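Local coordinates for protein pyridoxal 5'-phosphate synthase subunit PdxT (Thermus thermophilus, PDB 2YWD) that probably hydrolyses glutamine to glutamate and ammonia, the ammonia being channelled to its partner PdxS for pyridoxal 5'-phosphate synthesis, at residues K165-S170 / H182-E187; G101-W106 / E146-L151; P139-L144 / V159-G164; E121-E126 / G133-A138. All blocks are in the same frame, centred on the assembly; numbering follows the deposited sequence.

Contact 1 of 4, residues K165-S170 / H182-E187; sequences KVLASS and HRYFLE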
loop_
_atom_site.group_PDB
_atom_site.type_symbol
_atom_site.label_atom_id
_atom_site.label_comp_id
_atom_site.label_asym_id
_atom_site.label_seq_id
_atom_site.Cartn_x
_atom_site.Cartn_y
_atom_site.Cartn_z
ATOM N N LYS A 165 -3.118 -1.056 11.743
ATOM C CA LYS A 165 -3.989 -0.525 10.702
ATOM C C LYS A 165 -3.232 -0.165 9.428
ATOM O O LYS A 165 -3.715 0.610 8.605
ATOM C CB LYS A 165 -4.757 0.687 11.233
ATOM C CG LYS A 165 -5.876 0.299 12.188
ATOM C CD LYS A 165 -6.633 1.512 12.695
ATOM C CE LYS A 165 -7.911 1.100 13.420
ATOM N NZ LYS A 165 -7.647 0.152 14.536
ATOM N N VAL A 166 -2.043 -0.742 9.275
ATOM C CA VAL A 166 -1.206 -0.518 8.098
ATOM C C VAL A 166 -1.140 -1.826 7.318
ATOM O O VAL A 166 -0.719 -2.857 7.847
ATOM C CB VAL A 166 0.229 -0.105 8.488
ATOM C CG1 VAL A 166 1.086 0.061 7.234
ATOM C CG2 VAL A 166 0.200 1.196 9.268
ATOM N N LEU A 167 -1.561 -1.773 6.060
ATOM C CA LEU A 167 -1.582 -2.939 5.191
ATOM C C LEU A 167 -0.703 -2.652 3.980
ATOM O O LEU A 167 -0.706 -1.532 3.465
ATOM C CB LEU A 167 -3.019 -3.204 4.739
ATOM C CG LEU A 167 -3.299 -4.455 3.911
ATOM C CD1 LEU A 167 -3.032 -5.696 4.755
ATOM C CD2 LEU A 167 -4.751 -4.434 3.443
ATOM N N ALA A 168 0.046 -3.654 3.522
ATOM C CA ALA A 168 0.920 -3.458 2.369
ATOM C C ALA A 168 1.024 -4.700 1.492
ATOM O O ALA A 168 1.109 -5.817 1.996
ATOM C CB ALA A 168 2.307 -3.033 2.834
ATOM N N SER A 169 1.017 -4.495 0.179
ATOM C CA SER A 169 1.128 -5.602 -0.769
ATOM C C SER A 169 2.158 -5.285 -1.847
ATOM O O SER A 169 2.353 -4.126 -2.209
ATOM C CB SER A 169 -0.227 -5.882 -1.434
ATOM O OG SER A 169 -0.649 -4.788 -2.231
ATOM N N SER A 170 2.825 -6.314 -2.359
ATOM C CA SER A 170 3.801 -6.091 -3.416
ATOM C C SER A 170 3.101 -6.257 -4.765
ATOM O O SER A 170 3.681 -5.969 -5.817
ATOM C CB SER A 170 4.971 -7.071 -3.292
ATOM O OG SER A 170 4.513 -8.400 -3.149
ATOM N N HIS A 182 -9.808 -4.898 -0.958
ATOM C CA HIS A 182 -10.104 -3.509 -0.619
ATOM C C HIS A 182 -11.116 -3.473 0.524
ATOM O O HIS A 182 -10.997 -2.664 1.446
ATOM C CB HIS A 182 -10.667 -2.753 -1.827
ATOM C CG HIS A 182 -9.623 -2.320 -2.810
ATOM N ND1 HIS A 182 -8.998 -3.197 -3.670
ATOM C CD2 HIS A 182 -9.089 -1.100 -3.061
ATOM C CE1 HIS A 182 -8.124 -2.537 -4.409
ATOM N NE2 HIS A 182 -8.160 -1.264 -4.060
ATOM N N ARG A 183 -12.114 -4.351 0.465
ATOM C CA ARG A 183 -13.126 -4.402 1.522
ATOM C C ARG A 183 -12.468 -4.818 2.838
ATOM O O ARG A 183 -12.788 -4.285 3.902
ATOM C CB ARG A 183 -14.250 -5.383 1.151
ATOM C CG ARG A 183 -15.277 -5.616 2.269
ATOM C CD ARG A 183 -15.946 -4.317 2.710
ATOM N NE ARG A 183 -16.927 -3.833 1.742
ATOM C CZ ARG A 183 -17.503 -2.635 1.799
ATOM N NH1 ARG A 183 -17.191 -1.792 2.776
ATOM N NH2 ARG A 183 -18.408 -2.287 0.895
ATOM N N TYR A 184 -11.544 -5.774 2.761
ATOM C CA TYR A 184 -10.822 -6.240 3.944
ATOM C C TYR A 184 -10.158 -5.030 4.604
ATOM O O TYR A 184 -10.191 -4.870 5.829
ATOM C CB TYR A 184 -9.757 -7.263 3.534
ATOM C CG TYR A 184 -8.831 -7.689 4.653
ATOM C CD1 TYR A 184 -9.236 -8.622 5.607
ATOM C CD2 TYR A 184 -7.555 -7.142 4.768
ATOM C CE1 TYR A 184 -8.388 -9.000 6.653
ATOM C CE2 TYR A 184 -6.704 -7.508 5.806
ATOM C CZ TYR A 184 -7.125 -8.437 6.744
ATOM O OH TYR A 184 -6.282 -8.801 7.773
ATOM N N PHE A 185 -9.556 -4.177 3.779
ATOM C CA PHE A 185 -8.891 -2.972 4.267
ATOM C C PHE A 185 -9.880 -1.992 4.900
ATOM O O PHE A 185 -9.632 -1.462 5.988
ATOM C CB PHE A 185 -8.133 -2.279 3.123
ATOM C CG PHE A 185 -7.575 -0.928 3.496
ATOM C CD1 PHE A 185 -6.739 -0.783 4.600
ATOM C CD2 PHE A 185 -7.902 0.202 2.751
ATOM C CE1 PHE A 185 -6.235 0.470 4.960
ATOM C CE2 PHE A 185 -7.403 1.462 3.100
ATOM C CZ PHE A 185 -6.568 1.594 4.208
ATOM N N LEU A 186 -11.000 -1.749 4.229
ATOM C CA LEU A 186 -11.991 -0.822 4.765
ATOM C C LEU A 186 -12.549 -1.321 6.094
ATOM O O LEU A 186 -12.829 -0.531 6.997
ATOM C CB LEU A 186 -13.131 -0.615 3.766
ATOM C CG LEU A 186 -12.726 0.000 2.426
ATOM C CD1 LEU A 186 -13.983 0.391 1.659
ATOM C CD2 LEU A 186 -11.842 1.223 2.657
ATOM N N GLU A 187 -12.710 -2.633 6.212
ATOM C CA GLU A 187 -13.225 -3.221 7.443
ATOM C C GLU A 187 -12.261 -2.967 8.600
ATOM O O GLU A 187 -12.682 -2.592 9.692
ATOM C CB GLU A 187 -13.448 -4.727 7.262
ATOM C CG GLU A 187 -14.622 -5.082 6.349
ATOM C CD GLU A 187 -15.975 -4.953 7.037
ATOM O OE1 GLU A 187 -16.278 -5.792 7.912
ATOM O OE2 GLU A 187 -16.736 -4.013 6.705
#

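Contact 2 of 4, residues G101-W106 / E146-L151; sequences GVLEAW and EGVEVL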
loop_
_atom_site.group_PDB
_atom_site.type_symbol
_atom_site.label_atom_id
_atom_site.label_comp_id
_atom_site.label_asym_id
_atom_site.label_seq_id
_atom_site.Cartn_x
_atom_site.Cartn_y
_atom_site.Cartn_z
ATOM N N GLY A 101 7.818 5.306 6.261
ATOM C CA GLY A 101 8.592 4.425 7.117
ATOM C C GLY A 101 7.976 3.932 8.413
ATOM O O GLY A 101 8.700 3.666 9.371
ATOM N N VAL A 102 6.656 3.787 8.457
ATOM C CA VAL A 102 5.997 3.322 9.673
ATOM C C VAL A 102 5.968 1.794 9.768
ATOM O O VAL A 102 5.957 1.231 10.864
ATOM C CB VAL A 102 4.544 3.866 9.760
ATOM C CG1 VAL A 102 3.710 3.332 8.607
ATOM C CG2 VAL A 102 3.922 3.482 11.094
ATOM N N LEU A 103 5.961 1.125 8.620
ATOM C CA LEU A 103 5.928 -0.335 8.592
ATOM C C LEU A 103 7.300 -0.932 8.908
ATOM O O LEU A 103 8.288 -0.621 8.242
ATOM C CB LEU A 103 5.461 -0.813 7.214
ATOM C CG LEU A 103 5.421 -2.323 6.977
ATOM C CD1 LEU A 103 4.361 -2.950 7.867
ATOM C CD2 LEU A 103 5.125 -2.602 5.509
ATOM N N GLU A 104 7.359 -1.785 9.929
ATOM C CA GLU A 104 8.613 -2.426 10.315
ATOM C C GLU A 104 8.977 -3.489 9.294
ATOM O O GLU A 104 8.712 -4.673 9.491
ATOM C CB GLU A 104 8.489 -3.077 11.695
ATOM C CG GLU A 104 8.395 -2.100 12.856
ATOM C CD GLU A 104 9.624 -1.220 12.991
ATOM O OE1 GLU A 104 10.748 -1.710 12.749
ATOM O OE2 GLU A 104 9.464 -0.038 13.358
ATOM N N ALA A 105 9.589 -3.062 8.198
ATOM C CA ALA A 105 9.972 -3.990 7.152
ATOM C C ALA A 105 11.119 -3.450 6.316
ATOM O O ALA A 105 11.327 -2.243 6.238
ATOM C CB ALA A 105 8.773 -4.276 6.257
ATOM N N TRP A 106 11.867 -4.368 5.713
ATOM C CA TRP A 106 12.978 -4.039 4.828
ATOM C C TRP A 106 12.464 -4.429 3.451
ATOM O O TRP A 106 12.171 -5.600 3.213
ATOM C CB TRP A 106 14.205 -4.889 5.160
ATOM C CG TRP A 106 15.032 -4.379 6.298
ATOM C CD1 TRP A 106 14.583 -3.843 7.469
ATOM C CD2 TRP A 106 16.461 -4.400 6.387
ATOM N NE1 TRP A 106 15.646 -3.528 8.286
ATOM C CE2 TRP A 106 16.810 -3.860 7.645
ATOM C CE3 TRP A 106 17.481 -4.826 5.526
ATOM C CZ2 TRP A 106 18.138 -3.735 8.063
ATOM C CZ3 TRP A 106 18.804 -4.703 5.942
ATOM C CH2 TRP A 106 19.119 -4.160 7.202
ATOM N N GLU A 146 8.960 -8.147 14.276
ATOM C CA GLU A 146 8.183 -9.105 15.057
ATOM C C GLU A 146 6.686 -8.795 15.129
ATOM O O GLU A 146 5.861 -9.707 15.203
ATOM C CB GLU A 146 8.764 -9.204 16.473
ATOM C CG GLU A 146 8.091 -10.238 17.356
ATOM C CD GLU A 146 8.824 -10.444 18.670
ATOM O OE1 GLU A 146 9.985 -10.910 18.637
ATOM O OE2 GLU A 146 8.241 -10.135 19.734
ATOM N N GLY A 147 6.333 -7.515 15.106
ATOM C CA GLY A 147 4.927 -7.149 15.178
ATOM C C GLY A 147 4.199 -7.133 13.842
ATOM O O GLY A 147 3.087 -6.607 13.743
ATOM N N VAL A 148 4.814 -7.712 12.814
ATOM C CA VAL A 148 4.205 -7.738 11.485
ATOM C C VAL A 148 3.603 -9.098 11.154
ATOM O O VAL A 148 4.243 -10.136 11.323
ATOM C CB VAL A 148 5.232 -7.368 10.398
ATOM C CG1 VAL A 148 4.555 -7.330 9.032
ATOM C CG2 VAL A 148 5.853 -6.015 10.715
ATOM N N GLU A 149 2.363 -9.084 10.680
ATOM C CA GLU A 149 1.664 -10.310 10.330
ATOM C C GLU A 149 1.698 -10.568 8.822
ATOM O O GLU A 149 1.488 -9.655 8.024
ATOM C CB GLU A 149 0.215 -10.216 10.823
ATOM C CG GLU A 149 -0.687 -11.358 10.401
ATOM C CD GLU A 149 -2.052 -11.285 11.067
ATOM O OE1 GLU A 149 -2.636 -10.179 11.113
ATOM O OE2 GLU A 149 -2.541 -12.336 11.540
ATOM N N VAL A 150 1.979 -11.808 8.434
ATOM C CA VAL A 150 2.007 -12.164 7.017
ATOM C C VAL A 150 0.650 -12.749 6.657
ATOM O O VAL A 150 0.272 -13.807 7.161
ATOM C CB VAL A 150 3.107 -13.210 6.711
ATOM C CG1 VAL A 150 3.062 -13.599 5.237
ATOM C CG2 VAL A 150 4.474 -12.642 7.063
ATOM N N LEU A 151 -0.086 -12.059 5.792
ATOM C CA LEU A 151 -1.415 -12.510 5.386
ATOM C C LEU A 151 -1.415 -13.340 4.106
ATOM O O LEU A 151 -2.389 -14.036 3.817
ATOM C CB LEU A 151 -2.337 -11.303 5.209
ATOM C CG LEU A 151 -2.531 -10.436 6.455
ATOM C CD1 LEU A 151 -3.372 -9.216 6.104
ATOM C CD2 LEU A 151 -3.206 -11.257 7.548
#

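Contact 3 of 4, residues P139-L144 / V159-G164; sequences PVFRRL and VLVRQG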
loop_
_atom_site.group_PDB
_atom_site.type_symbol
_atom_site.label_atom_id
_atom_site.label_comp_id
_atom_site.label_asym_id
_atom_site.label_seq_id
_atom_site.Cartn_x
_atom_site.Cartn_y
_atom_site.Cartn_z
ATOM N N PRO A 139 8.264 -5.258 -5.769
ATOM C CA PRO A 139 9.307 -5.118 -4.755
ATOM C C PRO A 139 9.266 -6.394 -3.916
ATOM O O PRO A 139 8.303 -7.164 -3.989
ATOM C CB PRO A 139 8.856 -3.895 -3.966
ATOM C CG PRO A 139 7.362 -4.031 -3.996
ATOM C CD PRO A 139 7.108 -4.398 -5.452
ATOM N N VAL A 140 10.301 -6.617 -3.121
ATOM C CA VAL A 140 10.362 -7.802 -2.286
ATOM C C VAL A 140 10.483 -7.427 -0.816
ATOM O O VAL A 140 11.247 -6.532 -0.454
ATOM C CB VAL A 140 11.564 -8.688 -2.697
ATOM C CG1 VAL A 140 11.743 -9.850 -1.714
ATOM C CG2 VAL A 140 11.348 -9.215 -4.115
ATOM N N PHE A 141 9.699 -8.093 0.024
ATOM C CA PHE A 141 9.754 -7.862 1.460
ATOM C C PHE A 141 10.909 -8.736 1.948
ATOM O O PHE A 141 10.749 -9.947 2.088
ATOM C CB PHE A 141 8.448 -8.313 2.121
ATOM C CG PHE A 141 7.286 -7.392 1.872
ATOM C CD1 PHE A 141 7.214 -6.156 2.509
ATOM C CD2 PHE A 141 6.251 -7.770 1.021
ATOM C CE1 PHE A 141 6.124 -5.308 2.307
ATOM C CE2 PHE A 141 5.154 -6.929 0.810
ATOM C CZ PHE A 141 5.092 -5.697 1.455
ATOM N N ARG A 142 12.066 -8.127 2.200
ATOM C CA ARG A 142 13.238 -8.882 2.638
ATOM C C ARG A 142 13.204 -9.316 4.102
ATOM O O ARG A 142 13.514 -10.471 4.418
ATOM C CB ARG A 142 14.513 -8.081 2.355
ATOM C CG ARG A 142 14.823 -7.906 0.865
ATOM C CD ARG A 142 15.069 -9.251 0.183
ATOM N NE ARG A 142 15.613 -9.085 -1.165
ATOM C CZ ARG A 142 15.918 -10.086 -1.983
ATOM N NH1 ARG A 142 15.731 -11.346 -1.599
ATOM N NH2 ARG A 142 16.417 -9.828 -3.187
ATOM N N ARG A 143 12.847 -8.400 4.994
ATOM C CA ARG A 143 12.762 -8.729 6.417
ATOM C C ARG A 143 11.544 -8.055 7.019
ATOM O O ARG A 143 11.139 -6.982 6.570
ATOM C CB ARG A 143 14.010 -8.267 7.171
ATOM C CG ARG A 143 15.317 -8.790 6.603
ATOM C CD ARG A 143 16.418 -8.775 7.651
ATOM N NE ARG A 143 16.541 -7.483 8.319
ATOM C CZ ARG A 143 17.412 -7.228 9.292
ATOM N NH1 ARG A 143 18.241 -8.179 9.707
ATOM N NH2 ARG A 143 17.455 -6.027 9.853
ATOM N N LEU A 144 10.964 -8.686 8.036
ATOM C CA LEU A 144 9.784 -8.147 8.703
ATOM C C LEU A 144 9.978 -8.115 10.214
ATOM O O LEU A 144 10.545 -9.040 10.792
ATOM C CB LEU A 144 8.557 -9.001 8.370
ATOM C CG LEU A 144 8.215 -9.157 6.885
ATOM C CD1 LEU A 144 7.011 -10.077 6.730
ATOM C CD2 LEU A 144 7.927 -7.791 6.275
ATOM N N VAL A 159 3.983 -11.526 0.648
ATOM C CA VAL A 159 3.587 -10.566 -0.383
ATOM C C VAL A 159 2.460 -9.646 0.085
ATOM O O VAL A 159 2.155 -8.651 -0.566
ATOM C CB VAL A 159 3.165 -11.268 -1.696
ATOM C CG1 VAL A 159 4.368 -11.999 -2.290
ATOM C CG2 VAL A 159 2.020 -12.230 -1.442
ATOM N N LEU A 160 1.835 -9.996 1.205
ATOM C CA LEU A 160 0.776 -9.174 1.798
ATOM C C LEU A 160 1.038 -9.205 3.297
ATOM O O LEU A 160 1.017 -10.271 3.911
ATOM C CB LEU A 160 -0.620 -9.735 1.509
ATOM C CG LEU A 160 -1.763 -8.914 2.137
ATOM C CD1 LEU A 160 -1.773 -7.512 1.528
ATOM C CD2 LEU A 160 -3.108 -9.594 1.900
ATOM N N VAL A 161 1.303 -8.040 3.882
ATOM C CA VAL A 161 1.596 -7.976 5.304
ATOM C C VAL A 161 0.770 -6.912 6.006
ATOM O O VAL A 161 0.328 -5.945 5.389
ATOM C CB VAL A 161 3.089 -7.687 5.553
ATOM C CG1 VAL A 161 3.946 -8.752 4.883
ATOM C CG2 VAL A 161 3.447 -6.304 5.025
ATOM N N ARG A 162 0.577 -7.095 7.306
ATOM C CA ARG A 162 -0.203 -6.157 8.099
ATOM C C ARG A 162 0.447 -5.852 9.443
ATOM O O ARG A 162 1.002 -6.735 10.097
ATOM C CB ARG A 162 -1.612 -6.713 8.327
ATOM C CG ARG A 162 -2.465 -5.879 9.276
ATOM C CD ARG A 162 -3.870 -6.448 9.439
ATOM N NE ARG A 162 -4.643 -5.683 10.417
ATOM C CZ ARG A 162 -5.920 -5.906 10.721
ATOM N NH1 ARG A 162 -6.598 -6.878 10.124
ATOM N NH2 ARG A 162 -6.521 -5.153 11.633
ATOM N N GLN A 163 0.383 -4.586 9.831
ATOM C CA GLN A 163 0.915 -4.125 11.101
ATOM C C GLN A 163 -0.125 -3.159 11.639
ATOM O O GLN A 163 -0.130 -1.981 11.281
ATOM C CB GLN A 163 2.244 -3.402 10.899
ATOM C CG GLN A 163 2.790 -2.758 12.158
ATOM C CD GLN A 163 4.033 -1.935 11.890
ATOM O OE1 GLN A 163 5.098 -2.474 11.587
ATOM N NE2 GLN A 163 3.901 -0.617 11.992
ATOM N N GLY A 164 -1.016 -3.664 12.486
ATOM C CA GLY A 164 -2.059 -2.814 13.035
ATOM C C GLY A 164 -2.993 -2.365 11.927
ATOM O O GLY A 164 -3.581 -3.195 11.233
#

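Contact 4 of 4, residues E121-E126 / G133-A138; sequences EDLEVE and GVFIRA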
loop_
_atom_site.group_PDB
_atom_site.type_symbol
_atom_site.label_atom_id
_atom_site.label_comp_id
_atom_site.label_asym_id
_atom_site.label_seq_id
_atom_site.Cartn_x
_atom_site.Cartn_y
_atom_site.Cartn_z
ATOM N N GLU A 121 -0.000 -14.514 -10.138
ATOM C CA GLU A 121 -0.059 -15.719 -9.321
ATOM C C GLU A 121 -1.311 -15.758 -8.459
ATOM O O GLU A 121 -1.729 -14.734 -7.915
ATOM C CB GLU A 121 1.148 -15.781 -8.376
ATOM C CG GLU A 121 2.504 -15.912 -9.036
ATOM C CD GLU A 121 2.698 -17.256 -9.707
ATOM O OE1 GLU A 121 2.047 -18.233 -9.274
ATOM O OE2 GLU A 121 3.512 -17.339 -10.652
ATOM N N ASP A 122 -1.908 -16.936 -8.320
ATOM C CA ASP A 122 -3.072 -17.055 -7.452
ATOM C C ASP A 122 -2.514 -17.156 -6.041
ATOM O O ASP A 122 -1.629 -17.966 -5.776
ATOM C CB ASP A 122 -3.890 -18.292 -7.804
ATOM C CG ASP A 122 -4.684 -18.104 -9.076
ATOM O OD1 ASP A 122 -5.422 -17.095 -9.165
ATOM O OD2 ASP A 122 -4.568 -18.955 -9.984
ATOM N N LEU A 123 -3.021 -16.323 -5.140
ATOM C CA LEU A 123 -2.525 -16.307 -3.771
ATOM C C LEU A 123 -3.572 -16.690 -2.734
ATOM O O LEU A 123 -4.768 -16.470 -2.924
ATOM C CB LEU A 123 -1.993 -14.912 -3.433
ATOM C CG LEU A 123 -1.078 -14.227 -4.453
ATOM C CD1 LEU A 123 -0.945 -12.756 -4.098
ATOM C CD2 LEU A 123 0.282 -14.906 -4.483
ATOM N N GLU A 124 -3.109 -17.267 -1.632
ATOM C CA GLU A 124 -3.993 -17.638 -0.541
ATOM C C GLU A 124 -3.861 -16.566 0.526
ATOM O O GLU A 124 -2.805 -16.419 1.142
ATOM C CB GLU A 124 -3.609 -19.003 0.026
ATOM C CG GLU A 124 -4.161 -20.157 -0.783
ATOM C CD GLU A 124 -5.667 -20.060 -0.944
ATOM O OE1 GLU A 124 -6.373 -19.984 0.088
ATOM O OE2 GLU A 124 -6.145 -20.052 -2.099
ATOM N N VAL A 125 -4.933 -15.804 0.724
ATOM C CA VAL A 125 -4.945 -14.728 1.706
ATOM C C VAL A 125 -5.684 -15.161 2.965
ATOM O O VAL A 125 -6.833 -15.598 2.905
ATOM C CB VAL A 125 -5.622 -13.469 1.128
ATOM C CG1 VAL A 125 -5.625 -12.356 2.160
ATOM C CG2 VAL A 125 -4.897 -13.027 -0.133
ATOM N N GLU A 126 -5.015 -15.043 4.104
ATOM C CA GLU A 126 -5.606 -15.436 5.375
ATOM C C GLU A 126 -6.913 -14.694 5.634
ATOM O O GLU A 126 -6.968 -13.465 5.569
ATOM C CB GLU A 126 -4.625 -15.171 6.518
ATOM C CG GLU A 126 -5.162 -15.545 7.893
ATOM C CD GLU A 126 -4.202 -15.187 9.012
ATOM O OE1 GLU A 126 -3.806 -14.004 9.100
ATOM O OE2 GLU A 126 -3.847 -16.085 9.805
ATOM N N GLY A 133 -3.146 -12.464 -7.731
ATOM C CA GLY A 133 -2.098 -11.473 -7.557
ATOM C C GLY A 133 -1.417 -11.033 -8.842
ATOM O O GLY A 133 -0.862 -11.851 -9.574
ATOM N N VAL A 134 -1.462 -9.730 -9.108
ATOM C CA VAL A 134 -0.843 -9.153 -10.294
ATOM C C VAL A 134 0.434 -8.432 -9.876
ATOM O O VAL A 134 0.391 -7.456 -9.123
ATOM C CB VAL A 134 -1.802 -8.158 -10.990
ATOM C CG1 VAL A 134 -1.104 -7.502 -12.184
ATOM C CG2 VAL A 134 -3.063 -8.894 -11.459
ATOM N N PHE A 135 1.568 -8.930 -10.366
ATOM C CA PHE A 135 2.883 -8.379 -10.043
ATOM C C PHE A 135 3.545 -7.680 -11.242
ATOM O O PHE A 135 3.625 -8.244 -12.335
ATOM C CB PHE A 135 3.807 -9.503 -9.552
ATOM C CG PHE A 135 3.336 -10.192 -8.294
ATOM C CD1 PHE A 135 3.908 -9.883 -7.060
ATOM C CD2 PHE A 135 2.345 -11.172 -8.347
ATOM C CE1 PHE A 135 3.505 -10.546 -5.897
ATOM C CE2 PHE A 135 1.932 -11.840 -7.189
ATOM C CZ PHE A 135 2.516 -11.526 -5.961
ATOM N N ILE A 136 4.020 -6.456 -11.025
ATOM C CA ILE A 136 4.693 -5.681 -12.073
ATOM C C ILE A 136 5.924 -5.000 -11.468
ATOM O O ILE A 136 5.791 -4.087 -10.655
ATOM C CB ILE A 136 3.738 -4.612 -12.658
ATOM C CG1 ILE A 136 2.532 -5.306 -13.308
ATOM C CG2 ILE A 136 4.472 -3.751 -13.675
ATOM C CD1 ILE A 136 1.456 -4.354 -13.806
ATOM N N ARG A 137 7.118 -5.443 -11.862
ATOM C CA ARG A 137 8.366 -4.891 -11.319
ATOM C C ARG A 137 8.241 -4.903 -9.796
ATOM O O ARG A 137 8.732 -4.015 -9.103
ATOM C CB ARG A 137 8.582 -3.454 -11.808
ATOM C CG ARG A 137 8.849 -3.326 -13.303
ATOM C CD ARG A 137 9.292 -1.912 -13.657
ATOM N NE ARG A 137 8.304 -0.923 -13.241
ATOM C CZ ARG A 137 7.191 -0.645 -13.914
ATOM N NH1 ARG A 137 6.922 -1.273 -15.052
ATOM N NH2 ARG A 137 6.339 0.252 -13.439
ATOM N N ALA A 138 7.588 -5.941 -9.288
ATOM C CA ALA A 138 7.312 -6.071 -7.864
ATOM C C ALA A 138 8.477 -5.973 -6.885
ATOM O O ALA A 138 9.556 -6.518 -7.116
ATOM C CB ALA A 138 6.552 -7.368 -7.619
#

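Contact 1 of 4, residues K165-S170 / H182-E187
L167 meets both Y184 and F185 through a single methyl group, and apolar packing of this kind makes up most of the contact. L167 CD2 lies 4.0 Å from F185 CB and 4.1 Å from Y184 CD2, so the branch fits between two consecutive residues of the helix. The two approaches differ. Against the tyrosine, the methyl comes to the ring edge, close to the ring plane. Against F185 it touches the root of the side chain, and the two side chains run past one another, head to tail. With F185 CG trans to its backbone N (chi1 172°), the ring is carried on past the leucine, and the methyl meets it only at a slant.

These contacts seat helix 180-189 on the mixed central sheet of the class I glutamine amidotransferase fold, in which strand 166-169 runs between strands 76-80 and 157-163. The L167 and F185 CA atoms are 7.4 Å apart, too far for backbone bonds, so side chains bridge the gap. The F185 ring also meets that of F78, from strand 76-80, with the planes at about 45°.

Polar groups contribute little across the two segments. K165 O stands 4.4 Å from F185 CE1, near the ring plane at its edge, no more than a loose approach. The hydroxyl of Y184 is hydrogen-bonded to R162 NH1, tying the helix to strand 157-163.

Contact 2 of 4, residues G101-W106 / E146-L151
E104 and V148 mark the closest passage of the two backbones, with their CA atoms 7.0 Å apart. That is wider than strand pairing allows, and no hydrogen bond crosses between G101-W106 and E146-L151. The first segment is sharply bent here: E104 is the centre of an inverse gamma turn, closed by a weak bond of 2.8 Å from A105 N to L103 O.

V148 does the reaching. Its CG2 lies 3.4 Å from E104 O and 4.1 Å from E104 CB, so one methyl packs against both the carbonyl oxygen and the first side-chain carbon of the bent residue. The same methyl comes within 4.4 Å of L103 CD1, a looser apolar touch. The valine stands with CG1 trans to its backbone N (chi1 -177°), leaving CG2 as the branch that faces the turn. E104 starts toward V148, but its chain folds at chi2 (-62°) and takes the carboxylate away, where OE2 forms a long, weak ion pair with K89 NZ.

Q163, from strand 157-163, bonds E104 N through OE1 and V102 O through NE2. The contact joins two sheets: strand 103-108 is the middle of a three-stranded sheet, while the stretch containing V148 leads into strand 149-154, the outermost strand on that side of the central sheet of the glutamine amidotransferase fold.

Contact 3 of 4, residues P139-L144 / V159-G164
F141 and V161 pass each other from opposite directions, the phenylalanine ring meeting one methyl of the valine at a slant. V161 CG2 is 3.9 Å from F141 CE1 and 4.0 Å from F141 CZ, so the methyl spans one bond of the ring. The other methyl serves a second partner: V161 CG1 and L144 CD1 point at each other tip to tip, 3.8 Å apart. V161 thus divides its two branches between F141 and L144, CG1 being trans to its carbonyl carbon (chi1 -57°).

That F141 and L144 face the same way, although three residues apart, fits the classic beta bulge between them, where R142 and R143 both face W106. A second bulge, at V159 and L160 opposite A152, accompanies the corner in the other segment.

On the other side of CZ, F141 CE2 lies 3.7 Å from V159 O, with the oxygen at the ring edge and near its plane. Exchanging F141 for an alanine would probably open a gap beside V161 CG2 and V159 O and leave L144 to V161 as the remaining side-chain touch between the two segments.

No hydrogen bond links the segments. V159 is already bonded to S170 through the backbone, so the aromatic C-H edge is an added, weakly polar neighbour of its carbonyl, and cohesion across the segments probably rests mainly on apolar packing.

Contact 4 of 4, residues E121-E126 / G133-A138
G133 N donates to E121 O at 2.7 Å, the shortest polar bond of this contact, with an N-H...O angle of 151° and the donor tilted out of the carbonyl plane. The return bond, E121 N to G133 O at 2.9 Å, is straighter and lies in the carbonyl plane. Together they define an antiparallel hydrogen-bonded pair in the beta hairpin of strands 118-125 and 129-136. The axes of segments 121-125 and 133-136 make an angle of 124° and come no nearer than 6.1 Å, so the segments diverge from their one shared pair.

The closeness of L123 CD1, 3.9 Å from G133 CA, is consistent with a glycine here; a beta carbon would come within 2.6 Å of that methyl. L123 CD1 also packs at 4.1 Å from F135 CZ. E121 CB approaches F135 CE2 while its carboxylate turns away. F135 holds CG trans to its carbonyl carbon (chi1 -62°), which turns the ring toward E121 CB and L123 CD1, both meeting it obliquely, and it stacks with F119.

Just beyond, I136 and R137 are predicted to bind L-glutamine, so the hairpin probably helps shape the substrate site. At the edge of the F135 ring, in its plane, lies A138 CB.

Contacts 2 and 3 are the closest pair, with centres about 6 Å apart; they interlock where E149 N meets R162 O at 2.8 Å and W106 O meets R142 N at 2.7 Å. Contact 1 adjoins contact 3 as the next strand of the central sheet, A168 O lying 2.9 Å from V161 N. The hairpin of contact 4 packs on contact 3 through V159 CG1 and F135 CE1, 4.0 Å apart. Contacts 4, 3 and 1 lie at increasing distance from residues of the predicted catalytic triad: the side chain of F135 is about 6 Å from that of H172, F141 about 9 Å from C81, and L167 about 11 Å from E174. Contact 2 lies away from the site.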